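Local coordinates for protein glycosyl hydrolase family 88 (Pedobacter heparinus, PDB 3WIW) that removes unsaturated glucuronic acid residues from fragments of heparin, acting as a family 88 glycoside hydrolase with specificity for that polysaccharide, at residues 45-50 against 95-100; 82-87 against 377-382; 140-145 against 187-192; 181-186 against 259-264. All coordinates share one frame; numbering follows the deposited sequence.

Contact 1 (45-50 against 95-100); sequences RAAQTY and AAEAKR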
# COMPACT_ATOMS: atom_id res chain seq x y z
N ARG A 45 21.41 -1.74 -7.09
CA ARG A 45 22.13 -2.80 -6.40
C ARG A 45 21.19 -3.96 -6.04
O ARG A 45 21.57 -5.13 -6.16
CB ARG A 45 22.76 -2.26 -5.12
CG ARG A 45 23.81 -1.16 -5.31
CD ARG A 45 25.07 -1.65 -5.97
NE ARG A 45 25.73 -2.79 -5.32
CZ ARG A 45 26.57 -2.73 -4.28
NH1 ARG A 45 26.85 -1.59 -3.67
NH2 ARG A 45 27.12 -3.85 -3.83
N ALA A 46 19.97 -3.66 -5.58
CA ALA A 46 19.01 -4.71 -5.26
C ALA A 46 18.73 -5.61 -6.47
O ALA A 46 18.73 -6.84 -6.37
CB ALA A 46 17.72 -4.11 -4.74
N ALA A 47 18.49 -4.99 -7.63
CA ALA A 47 18.13 -5.76 -8.82
C ALA A 47 19.31 -6.61 -9.33
O ALA A 47 19.11 -7.62 -9.98
CB ALA A 47 17.60 -4.84 -9.90
N GLN A 48 20.54 -6.18 -9.04
CA GLN A 48 21.76 -6.92 -9.37
C GLN A 48 21.96 -8.09 -8.41
O GLN A 48 22.59 -9.09 -8.76
CB GLN A 48 22.98 -5.99 -9.27
CG GLN A 48 23.07 -4.96 -10.40
CD GLN A 48 24.05 -3.83 -10.13
OE1 GLN A 48 24.56 -3.66 -9.01
NE2 GLN A 48 24.31 -3.04 -11.15
N THR A 49 21.44 -7.96 -7.20
CA THR A 49 21.72 -8.91 -6.13
C THR A 49 20.66 -10.01 -5.98
O THR A 49 20.99 -11.21 -5.88
CB THR A 49 21.89 -8.14 -4.80
OG1 THR A 49 22.99 -7.23 -4.92
CG2 THR A 49 22.16 -9.07 -3.65
N TYR A 50 19.39 -9.62 -5.92
CA TYR A 50 18.29 -10.57 -5.76
C TYR A 50 17.93 -11.24 -7.09
O TYR A 50 18.33 -10.78 -8.17
CB TYR A 50 17.07 -9.88 -5.10
CG TYR A 50 17.48 -9.23 -3.79
CD1 TYR A 50 17.91 -10.01 -2.74
CD2 TYR A 50 17.50 -7.84 -3.64
CE1 TYR A 50 18.35 -9.45 -1.56
CE2 TYR A 50 17.95 -7.25 -2.45
CZ TYR A 50 18.37 -8.07 -1.42
OH TYR A 50 18.84 -7.53 -0.24
N ALA A 95 14.15 0.15 -15.86
CA ALA A 95 13.02 -0.39 -16.63
C ALA A 95 13.29 -1.85 -17.05
O ALA A 95 12.39 -2.69 -17.02
CB ALA A 95 12.74 0.48 -17.84
N ALA A 96 14.52 -2.13 -17.44
CA ALA A 96 14.90 -3.49 -17.81
C ALA A 96 14.79 -4.43 -16.61
O ALA A 96 14.29 -5.55 -16.72
CB ALA A 96 16.30 -3.53 -18.42
N GLU A 97 15.28 -3.98 -15.45
CA GLU A 97 15.18 -4.78 -14.24
C GLU A 97 13.72 -4.95 -13.83
O GLU A 97 13.31 -6.03 -13.42
CB GLU A 97 15.99 -4.14 -13.11
CG GLU A 97 17.50 -4.09 -13.36
CD GLU A 97 18.20 -5.42 -13.12
OE1 GLU A 97 17.53 -6.48 -13.12
OE2 GLU A 97 19.43 -5.39 -12.92
N ALA A 98 12.93 -3.88 -13.94
CA ALA A 98 11.52 -4.00 -13.59
C ALA A 98 10.82 -5.05 -14.44
O ALA A 98 10.04 -5.83 -13.92
CB ALA A 98 10.81 -2.66 -13.69
N LYS A 99 11.14 -5.12 -15.73
CA LYS A 99 10.57 -6.14 -16.62
C LYS A 99 10.95 -7.55 -16.11
O LYS A 99 10.07 -8.41 -15.97
CB LYS A 99 11.07 -5.91 -18.03
CG LYS A 99 10.63 -6.97 -19.01
CD LYS A 99 11.10 -6.66 -20.42
CE LYS A 99 10.57 -7.71 -21.36
NZ LYS A 99 11.03 -7.51 -22.76
N ARG A 100 12.23 -7.78 -15.85
CA ARG A 100 12.72 -9.09 -15.39
C ARG A 100 12.01 -9.53 -14.10
O ARG A 100 11.54 -10.67 -13.99
CB ARG A 100 14.22 -9.02 -15.06
CG ARG A 100 15.19 -9.19 -16.19
CD ARG A 100 16.47 -9.86 -15.65
NE ARG A 100 17.07 -9.18 -14.51
CZ ARG A 100 17.74 -9.79 -13.53
NH1 ARG A 100 18.26 -9.09 -12.54
NH2 ARG A 100 17.87 -11.11 -13.54
O HOH W 1 19.48 -10.86 -10.53

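Contact 2 (82-87 against 377-382); sequences LWYGYE and ADYYYL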
# COMPACT_ATOMS: atom_id res chain seq x y z
N LEU A 82 10.74 -0.88 -8.61
CA LEU A 82 11.61 -0.70 -9.76
C LEU A 82 10.93 0.14 -10.85
O LEU A 82 11.55 1.04 -11.42
CB LEU A 82 12.05 -2.06 -10.33
CG LEU A 82 13.06 -2.87 -9.49
CD1 LEU A 82 13.20 -4.27 -10.06
CD2 LEU A 82 14.42 -2.15 -9.43
N TRP A 83 9.64 -0.12 -11.13
CA TRP A 83 8.92 0.72 -12.09
C TRP A 83 8.90 2.17 -11.63
O TRP A 83 9.16 3.09 -12.42
CB TRP A 83 7.48 0.23 -12.32
CG TRP A 83 7.43 -1.05 -13.11
CD1 TRP A 83 7.03 -2.28 -12.66
CD2 TRP A 83 7.86 -1.24 -14.47
NE1 TRP A 83 7.15 -3.21 -13.67
CE2 TRP A 83 7.67 -2.60 -14.78
CE3 TRP A 83 8.39 -0.38 -15.45
CZ2 TRP A 83 7.99 -3.13 -16.04
CZ3 TRP A 83 8.72 -0.91 -16.68
CH2 TRP A 83 8.49 -2.27 -16.98
N TYR A 84 8.60 2.40 -10.36
CA TYR A 84 8.62 3.76 -9.84
C TYR A 84 10.01 4.43 -9.91
O TYR A 84 10.13 5.60 -10.26
CB TYR A 84 8.08 3.80 -8.42
CG TYR A 84 6.58 3.64 -8.27
CD1 TYR A 84 5.69 3.84 -9.35
CD2 TYR A 84 6.04 3.28 -7.04
CE1 TYR A 84 4.32 3.70 -9.18
CE2 TYR A 84 4.68 3.13 -6.87
CZ TYR A 84 3.81 3.36 -7.92
OH TYR A 84 2.45 3.24 -7.73
N GLY A 85 11.07 3.67 -9.60
CA GLY A 85 12.42 4.16 -9.72
C GLY A 85 12.72 4.57 -11.15
O GLY A 85 13.34 5.60 -11.39
N TYR A 86 12.25 3.78 -12.12
CA TYR A 86 12.39 4.12 -13.53
C TYR A 86 11.64 5.41 -13.87
O TYR A 86 12.18 6.28 -14.55
CB TYR A 86 11.89 2.97 -14.41
CG TYR A 86 11.76 3.34 -15.86
CD1 TYR A 86 12.86 3.81 -16.58
CD2 TYR A 86 10.55 3.21 -16.53
CE1 TYR A 86 12.75 4.15 -17.92
CE2 TYR A 86 10.45 3.54 -17.86
CZ TYR A 86 11.54 4.01 -18.56
OH TYR A 86 11.40 4.33 -19.89
N GLU A 87 10.41 5.55 -13.38
CA GLU A 87 9.64 6.75 -13.67
C GLU A 87 10.27 8.02 -13.09
O GLU A 87 10.28 9.07 -13.72
CB GLU A 87 8.20 6.61 -13.17
CG GLU A 87 7.42 5.58 -13.92
CD GLU A 87 5.97 5.61 -13.51
OE1 GLU A 87 5.65 5.04 -12.45
OE2 GLU A 87 5.15 6.22 -14.24
N ALA A 377 6.95 -0.50 2.25
CA ALA A 377 7.30 0.86 2.68
C ALA A 377 8.04 1.57 1.55
O ALA A 377 7.74 2.72 1.23
CB ALA A 377 8.14 0.85 3.92
N ASP A 378 8.96 0.86 0.90
CA ASP A 378 9.72 1.48 -0.18
C ASP A 378 8.81 1.81 -1.38
O ASP A 378 8.97 2.89 -1.98
CB ASP A 378 10.85 0.56 -0.67
CG ASP A 378 11.94 0.34 0.37
OD1 ASP A 378 11.93 0.96 1.45
OD2 ASP A 378 12.87 -0.45 0.07
N TYR A 379 7.88 0.92 -1.71
CA TYR A 379 6.99 1.11 -2.83
C TYR A 379 6.15 2.37 -2.62
O TYR A 379 6.12 3.26 -3.50
CB TYR A 379 6.10 -0.12 -2.94
CG TYR A 379 5.05 -0.00 -4.01
CD1 TYR A 379 5.32 -0.34 -5.35
CD2 TYR A 379 3.74 0.43 -3.69
CE1 TYR A 379 4.32 -0.26 -6.32
CE2 TYR A 379 2.75 0.52 -4.67
CZ TYR A 379 3.05 0.16 -5.98
OH TYR A 379 2.10 0.21 -6.96
N TYR A 380 5.49 2.49 -1.47
CA TYR A 380 4.63 3.65 -1.23
C TYR A 380 5.43 4.93 -1.02
O TYR A 380 4.96 6.01 -1.36
CB TYR A 380 3.57 3.40 -0.13
CG TYR A 380 2.56 2.38 -0.61
CD1 TYR A 380 1.62 2.69 -1.60
CD2 TYR A 380 2.61 1.07 -0.12
CE1 TYR A 380 0.72 1.73 -2.09
CE2 TYR A 380 1.72 0.10 -0.60
CZ TYR A 380 0.78 0.44 -1.59
OH TYR A 380 -0.05 -0.53 -2.06
N TYR A 381 6.66 4.82 -0.51
CA TYR A 381 7.52 5.97 -0.41
C TYR A 381 7.89 6.53 -1.79
O TYR A 381 7.76 7.73 -2.04
CB TYR A 381 8.78 5.61 0.37
CG TYR A 381 9.85 6.67 0.41
CD1 TYR A 381 9.64 7.87 1.08
CD2 TYR A 381 11.07 6.46 -0.20
CE1 TYR A 381 10.66 8.86 1.15
CE2 TYR A 381 12.09 7.41 -0.14
CZ TYR A 381 11.87 8.61 0.53
OH TYR A 381 12.88 9.54 0.58
N LEU A 382 8.31 5.66 -2.71
CA LEU A 382 8.61 6.17 -4.05
C LEU A 382 7.34 6.67 -4.75
O LEU A 382 7.40 7.66 -5.49
CB LEU A 382 9.36 5.16 -4.92
CG LEU A 382 10.77 4.80 -4.44
CD1 LEU A 382 11.51 4.10 -5.56
CD2 LEU A 382 11.56 6.02 -3.96

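Contact 3 (140-145 against 187-192); sequences PLENGA and KEFNKP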
# COMPACT_ATOMS: atom_id res chain seq x y z
N PRO A 140 -1.96 -11.75 -18.16
CA PRO A 140 -1.90 -12.08 -16.74
C PRO A 140 -2.76 -11.12 -15.90
O PRO A 140 -3.40 -11.55 -14.94
CB PRO A 140 -0.40 -11.93 -16.44
CG PRO A 140 0.26 -12.31 -17.74
CD PRO A 140 -0.61 -11.64 -18.75
N LEU A 141 -2.80 -9.85 -16.27
CA LEU A 141 -3.69 -8.91 -15.58
C LEU A 141 -5.16 -9.28 -15.72
O LEU A 141 -5.92 -9.19 -14.76
CB LEU A 141 -3.45 -7.48 -16.05
CG LEU A 141 -2.18 -6.84 -15.53
CD1 LEU A 141 -1.88 -5.56 -16.32
CD2 LEU A 141 -2.29 -6.50 -14.03
N GLU A 142 -5.57 -9.68 -16.92
CA GLU A 142 -6.95 -10.05 -17.13
C GLU A 142 -7.31 -11.30 -16.33
O GLU A 142 -8.35 -11.34 -15.67
CB GLU A 142 -7.21 -10.26 -18.61
CG GLU A 142 -8.68 -10.45 -18.94
CD GLU A 142 -8.93 -10.70 -20.42
OE1 GLU A 142 -7.95 -10.96 -21.16
OE2 GLU A 142 -10.10 -10.64 -20.84
N ASN A 143 -6.44 -12.31 -16.36
CA ASN A 143 -6.71 -13.53 -15.60
C ASN A 143 -6.77 -13.25 -14.10
O ASN A 143 -7.65 -13.76 -13.41
CB ASN A 143 -5.66 -14.61 -15.90
CG ASN A 143 -5.85 -15.24 -17.25
OD1 ASN A 143 -6.95 -15.24 -17.81
ND2 ASN A 143 -4.77 -15.77 -17.80
N GLY A 144 -5.84 -12.44 -13.59
CA GLY A 144 -5.82 -12.09 -12.17
C GLY A 144 -7.09 -11.38 -11.76
O GLY A 144 -7.63 -11.62 -10.68
N ALA A 145 -7.56 -10.46 -12.60
CA ALA A 145 -8.74 -9.71 -12.24
C ALA A 145 -9.97 -10.59 -12.12
O ALA A 145 -10.80 -10.39 -11.23
CB ALA A 145 -8.97 -8.56 -13.20
N LYS A 187 -12.80 -1.31 -16.22
CA LYS A 187 -12.79 -0.39 -17.35
C LYS A 187 -12.00 -0.95 -18.55
O LYS A 187 -12.48 -0.88 -19.68
CB LYS A 187 -12.26 0.98 -16.93
CG LYS A 187 -13.10 1.69 -15.89
CD LYS A 187 -14.49 2.06 -16.40
CE LYS A 187 -15.18 2.99 -15.39
NZ LYS A 187 -16.55 2.54 -15.02
N GLU A 188 -10.82 -1.49 -18.29
CA GLU A 188 -9.93 -1.97 -19.35
C GLU A 188 -10.58 -3.09 -20.16
O GLU A 188 -10.44 -3.14 -21.38
CB GLU A 188 -8.59 -2.45 -18.74
CG GLU A 188 -7.66 -3.19 -19.71
CD GLU A 188 -7.18 -2.33 -20.87
OE1 GLU A 188 -6.82 -2.90 -21.92
OE2 GLU A 188 -7.14 -1.09 -20.73
N PHE A 189 -11.27 -4.00 -19.47
CA PHE A 189 -11.83 -5.20 -20.09
C PHE A 189 -13.33 -5.15 -20.32
O PHE A 189 -13.95 -6.18 -20.67
CB PHE A 189 -11.42 -6.45 -19.29
CG PHE A 189 -9.93 -6.61 -19.16
CD1 PHE A 189 -9.17 -6.96 -20.27
CD2 PHE A 189 -9.28 -6.36 -17.96
CE1 PHE A 189 -7.80 -7.08 -20.18
CE2 PHE A 189 -7.90 -6.49 -17.86
CZ PHE A 189 -7.15 -6.85 -18.98
N ASN A 190 -13.93 -3.98 -20.11
CA ASN A 190 -15.36 -3.81 -20.35
C ASN A 190 -16.18 -4.80 -19.51
O ASN A 190 -17.04 -5.54 -20.02
CB ASN A 190 -15.67 -3.93 -21.84
CG ASN A 190 -14.99 -2.85 -22.66
OD1 ASN A 190 -15.01 -1.68 -22.29
ND2 ASN A 190 -14.35 -3.24 -23.75
N LYS A 191 -15.88 -4.79 -18.21
CA LYS A 191 -16.51 -5.69 -17.25
C LYS A 191 -17.10 -4.83 -16.14
O LYS A 191 -16.50 -4.71 -15.07
CB LYS A 191 -15.46 -6.63 -16.65
CG LYS A 191 -14.97 -7.71 -17.60
CD LYS A 191 -16.06 -8.73 -17.80
CE LYS A 191 -15.51 -10.07 -18.18
NZ LYS A 191 -16.64 -10.94 -18.53
N PRO A 192 -18.24 -4.19 -16.41
CA PRO A 192 -18.86 -3.30 -15.41
C PRO A 192 -19.12 -4.00 -14.08
O PRO A 192 -19.00 -3.34 -13.05
CB PRO A 192 -20.16 -2.83 -16.08
CG PRO A 192 -20.34 -3.71 -17.26
CD PRO A 192 -19.02 -4.26 -17.66

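Contact 4 (181-186 against 259-264); sequences YLYWAG and YKDTKD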
# COMPACT_ATOMS: atom_id res chain seq x y z
N TYR A 181 -7.05 -2.50 -8.48
CA TYR A 181 -6.93 -3.47 -9.55
C TYR A 181 -8.27 -3.69 -10.26
O TYR A 181 -8.34 -3.66 -11.50
CB TYR A 181 -6.43 -4.77 -8.95
CG TYR A 181 -6.03 -5.88 -9.93
CD1 TYR A 181 -5.93 -5.69 -11.31
CD2 TYR A 181 -5.73 -7.15 -9.41
CE1 TYR A 181 -5.53 -6.76 -12.14
CE2 TYR A 181 -5.33 -8.19 -10.20
CZ TYR A 181 -5.23 -8.01 -11.56
OH TYR A 181 -4.81 -9.07 -12.32
N LEU A 182 -9.35 -3.88 -9.50
CA LEU A 182 -10.65 -4.13 -10.11
C LEU A 182 -11.26 -2.89 -10.75
O LEU A 182 -11.95 -3.03 -11.76
CB LEU A 182 -11.64 -4.70 -9.10
CG LEU A 182 -11.52 -6.16 -8.73
CD1 LEU A 182 -12.69 -6.56 -7.83
CD2 LEU A 182 -11.49 -7.02 -9.98
N TYR A 183 -11.09 -1.71 -10.16
CA TYR A 183 -11.58 -0.51 -10.85
C TYR A 183 -10.93 -0.38 -12.22
O TYR A 183 -11.60 -0.14 -13.24
CB TYR A 183 -11.29 0.76 -10.06
CG TYR A 183 -12.02 0.94 -8.74
CD1 TYR A 183 -13.40 0.84 -8.64
CD2 TYR A 183 -11.30 1.29 -7.59
CE1 TYR A 183 -14.04 1.05 -7.43
CE2 TYR A 183 -11.94 1.49 -6.38
CZ TYR A 183 -13.30 1.38 -6.30
OH TYR A 183 -13.94 1.60 -5.10
N TRP A 184 -9.62 -0.58 -12.27
CA TRP A 184 -8.87 -0.49 -13.51
C TRP A 184 -9.32 -1.57 -14.48
O TRP A 184 -9.60 -1.30 -15.64
CB TRP A 184 -7.35 -0.61 -13.24
CG TRP A 184 -6.59 -0.78 -14.51
CD1 TRP A 184 -6.18 0.20 -15.36
CD2 TRP A 184 -6.21 -2.03 -15.12
NE1 TRP A 184 -5.56 -0.36 -16.46
CE2 TRP A 184 -5.56 -1.73 -16.33
CE3 TRP A 184 -6.32 -3.38 -14.74
CZ2 TRP A 184 -5.03 -2.72 -17.18
CZ3 TRP A 184 -5.81 -4.37 -15.58
CH2 TRP A 184 -5.17 -4.03 -16.79
N ALA A 185 -9.40 -2.81 -14.01
CA ALA A 185 -9.71 -3.94 -14.89
C ALA A 185 -11.14 -3.89 -15.42
O ALA A 185 -11.40 -4.23 -16.58
CB ALA A 185 -9.47 -5.25 -14.14
N GLY A 186 -12.09 -3.45 -14.59
CA GLY A 186 -13.46 -3.31 -15.01
C GLY A 186 -13.57 -2.39 -16.22
O GLY A 186 -14.33 -2.68 -17.15
N TYR A 259 -12.22 7.39 -4.55
CA TYR A 259 -12.70 8.65 -5.13
C TYR A 259 -12.09 8.89 -6.51
O TYR A 259 -12.80 9.21 -7.47
CB TYR A 259 -12.50 9.85 -4.21
CG TYR A 259 -13.01 11.12 -4.89
CD1 TYR A 259 -14.37 11.34 -5.06
CD2 TYR A 259 -12.13 12.05 -5.42
CE1 TYR A 259 -14.84 12.48 -5.69
CE2 TYR A 259 -12.58 13.20 -6.04
CZ TYR A 259 -13.94 13.41 -6.18
OH TYR A 259 -14.39 14.55 -6.79
N LYS A 260 -10.78 8.75 -6.62
CA LYS A 260 -10.08 9.00 -7.88
C LYS A 260 -10.68 8.15 -9.00
O LYS A 260 -10.87 8.63 -10.12
CB LYS A 260 -8.60 8.68 -7.69
CG LYS A 260 -7.70 8.96 -8.88
CD LYS A 260 -6.28 8.62 -8.40
CE LYS A 260 -5.16 9.10 -9.28
NZ LYS A 260 -3.88 8.64 -8.65
N ASP A 261 -10.99 6.89 -8.69
CA ASP A 261 -11.41 5.94 -9.70
C ASP A 261 -12.92 5.90 -9.96
O ASP A 261 -13.33 5.39 -10.99
CB ASP A 261 -10.91 4.55 -9.33
CG ASP A 261 -9.39 4.43 -9.37
OD1 ASP A 261 -8.69 5.37 -9.81
OD2 ASP A 261 -8.88 3.38 -8.94
N THR A 262 -13.74 6.42 -9.04
CA THR A 262 -15.20 6.37 -9.22
C THR A 262 -15.87 7.74 -9.26
O THR A 262 -16.99 7.87 -9.74
CB THR A 262 -15.91 5.60 -8.08
OG1 THR A 262 -15.83 6.37 -6.87
CG2 THR A 262 -15.30 4.24 -7.88
N LYS A 263 -15.19 8.74 -8.70
CA LYS A 263 -15.70 10.10 -8.54
C LYS A 263 -16.93 10.22 -7.65
O LYS A 263 -17.63 11.21 -7.69
CB LYS A 263 -15.91 10.81 -9.89
CG LYS A 263 -14.65 10.84 -10.75
CD LYS A 263 -13.46 11.41 -10.00
CE LYS A 263 -13.60 12.89 -9.79
NZ LYS A 263 -13.48 13.64 -11.05
N ASP A 264 -17.16 9.21 -6.81
CA ASP A 264 -18.29 9.27 -5.89
C ASP A 264 -17.89 10.10 -4.69
O ASP A 264 -16.97 9.74 -3.95
CB ASP A 264 -18.71 7.86 -5.47
CG ASP A 264 -20.05 7.83 -4.76
OD1 ASP A 264 -20.28 8.69 -3.89
OD2 ASP A 264 -20.89 6.97 -5.10

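Contact 1 (45-50 against 95-100)
Ala47 and Glu97 mark where the two helices come closest, with their CA atoms 6.2 Å apart. The axes of helices 45-49 and 95-100 pass at 10.4 Å, and their N-to-C directions differ by 42°. Both helices therefore run roughly the same way. The apolar part of the contact is one small methyl against one folded acidic side chain. Ala47 CB rests on the aliphatic part and carboxylate carbon of Glu97, 3.3 Å from Glu97 CD and 3.5 Å from Glu97 CG. The Glu97 chain turns sharply at its second torsion (chi2 -79°), which lays the carboxylate beside the methyl.

Helices 30-49 and 92-103 both belong to the outer layer of the alpha6/alpha6 barrel. Inner helix 77-89 lies behind them and takes Ala46 and Ala98 on its side chains. Pro52, in the loop after helix 30-49, touches Arg100.

Arg100 sits one helical turn after Glu97 and grips it side-on. NE and NH1 both bond to the same oxygen, Glu97 OE1, and the shorter and straighter arm is Arg100 NH1 to Glu97 OE1 at 2.8 Å. That arm uses the syn lone pair, while NE approaches out of the carboxylate plane. The salt bridge holds the guanidinium with an edge facing Ala47 O. Arg100 NH1 lies 3.1 Å from Ala47 O, but the angle is too poor for a hydrogen bond. A water makes the polar link instead. It donates to Tyr50 O at 2.6 Å and accepts from Arg100 NH1 at 2.9 Å, tying the first residue beyond helix 45-49 to the neighbouring helix.

Contact 2 (82-87 against 377-382)
Tyr84 and Tyr379 make the tight part of this contact. The ring centroids are 4.8 Å apart and the planes are inclined by 32°, so the pair is an oblique one. Tyr84 CE2 lies over one face of the Tyr379 ring, displaced toward its rim, and comes within 3.5 Å of Tyr379 CE1. Tyr379 reaches this position because its CG stands trans to the backbone N (chi1 175°), which swings the ring toward helix 82-87. The two hydroxyl oxygens, Tyr84 OH and Tyr379 OH, are 3.1 Å apart, and each also has a partner outside the segments. Tyr84 OH is hydrogen-bonded to Glu383 and Tyr379 OH to Asn127, so both buried oxygens are satisfied.

The packing is slacker next to the rings. Tyr84 CB faces Leu382 CB at 4.0 Å, and Leu382 CD1 lies 4.1 Å from the backbone N of Gly85. Nothing here opens to solvent, since all four touching residues are buried. Leu382 also packs on Ala39 and Leu43 of helix 30-49, which covers this side.

The axes of the two segments are 9.4 Å apart and 27° from parallel. Helices 77-89 and 375-392 are neighbours in the inner layer, and their pairing closes the ring of the alpha6/alpha6 barrel. Tyr379 probably lies near the substrate site, its side chain about 7 Å from that of Trp250, a predicted substrate-binding residue.

Contact 3 (140-145 against 187-192)
Phe189 is sandwiched between two glutamate side chains. Glu142 of the facing helix covers one face of the ring, and Glu188, the residue just before Phe189, covers the opposite face. Glu142 CG sits over the ring centre, 3.7 Å from the Phe189 centroid and 13° off the normal, a CH-pi contact. The carboxylate of Glu142 runs on past the CD1-CE1 edge of the ring. Its plane is only 4° from that of Phe189, so the two flat groups are stacked with an offset. Toward the rim, Glu142 CB approaches Phe189 CZ at 3.4 Å. The backbone carbon of Leu141 meets the ring obliquely, 4.5 Å from Phe189 CE2.

Glu142 lies across the ring because its chain is extended, with CG opposite the backbone N (chi1 -171°) and no bend beyond. Its OE1 forms a salt bridge with Lys139, one turn earlier, which probably helps hold the carboxylate parallel to the ring, beyond its edge. Lys191 is a more distant positive charge, with NZ 6.9 Å from Glu142 OE2. Leu138 and Trp194 also touch the Phe189 side chain.

Phe189 is the first residue to leave helical geometry after helix 175-188. Asn190 follows with positive phi, and Lys191 is the N-cap of helix 192-208. The contact thus packs the tight turn of an inner-to-outer helical hairpin against outer helix 138-150, at one end of the alpha6/alpha6 barrel.

Contact 4 (181-186 against 259-264)
Tyr183 projects from helix 181-186 and touches two consecutive residues at the end of helix 259-262. Asp261 meets the root of the ring: its OD2 is 3.5 Å from Tyr183 CD2, and its CB is 3.7 Å from the same atom. The ring and carboxylate planes stand 80° apart, nearly perpendicular. Further out, on the same side of the ring plane but toward the CE1 edge, Thr262 CG2 comes obliquely to 3.5 Å from Tyr183 CE1. All of these are van der Waals contacts.

The next shell fixes the groups that touch. The hydroxyl of Tyr183 is hydrogen-bonded to Ser258 OG, which ties the far end of the ring to the opposing helix. Thr262 OG1 bonds to the backbone oxygen of Ser258 and also accepts from Asp264 N at 3.1 Å, with a nearly straight angle of 163°. This second bond makes an ST turn. With OG1 held between the backbone N and the carbonyl carbon (chi1 70°), CG2 is left facing the tyrosine. Lys263 then leaves the helix with positive phi, and Asp264 caps the next one through its side chain.

Helices 175-188 and 245-262 are successive inner helices of the barrel. Outer helix 192-208 covers the seam, laying Ala198 and Ala202 against Tyr183, while Phe267 of outer helix 265-279 touches Thr262.

From the N terminus, contact 1 closes the first loop, joining outer helices 30-49 and 92-103. Contact 2 starts within that loop at 82-87, so the two cross. They also touch, where Ala98 packs on Trp83 and Leu82. Contact 2 runs to 377-382 and joins the first and last inner helices, enclosing contacts 3 and 4 along the chain. These two cross each other and share helix 175-188. Contact 3 ties its end to outer helix 138-150, and contact 4 ties it to the next inner helix, 245-262. Tyr181 OH, probably hydrogen-bonded to Leu141 O, links them. Contact 1 precedes both and touches neither.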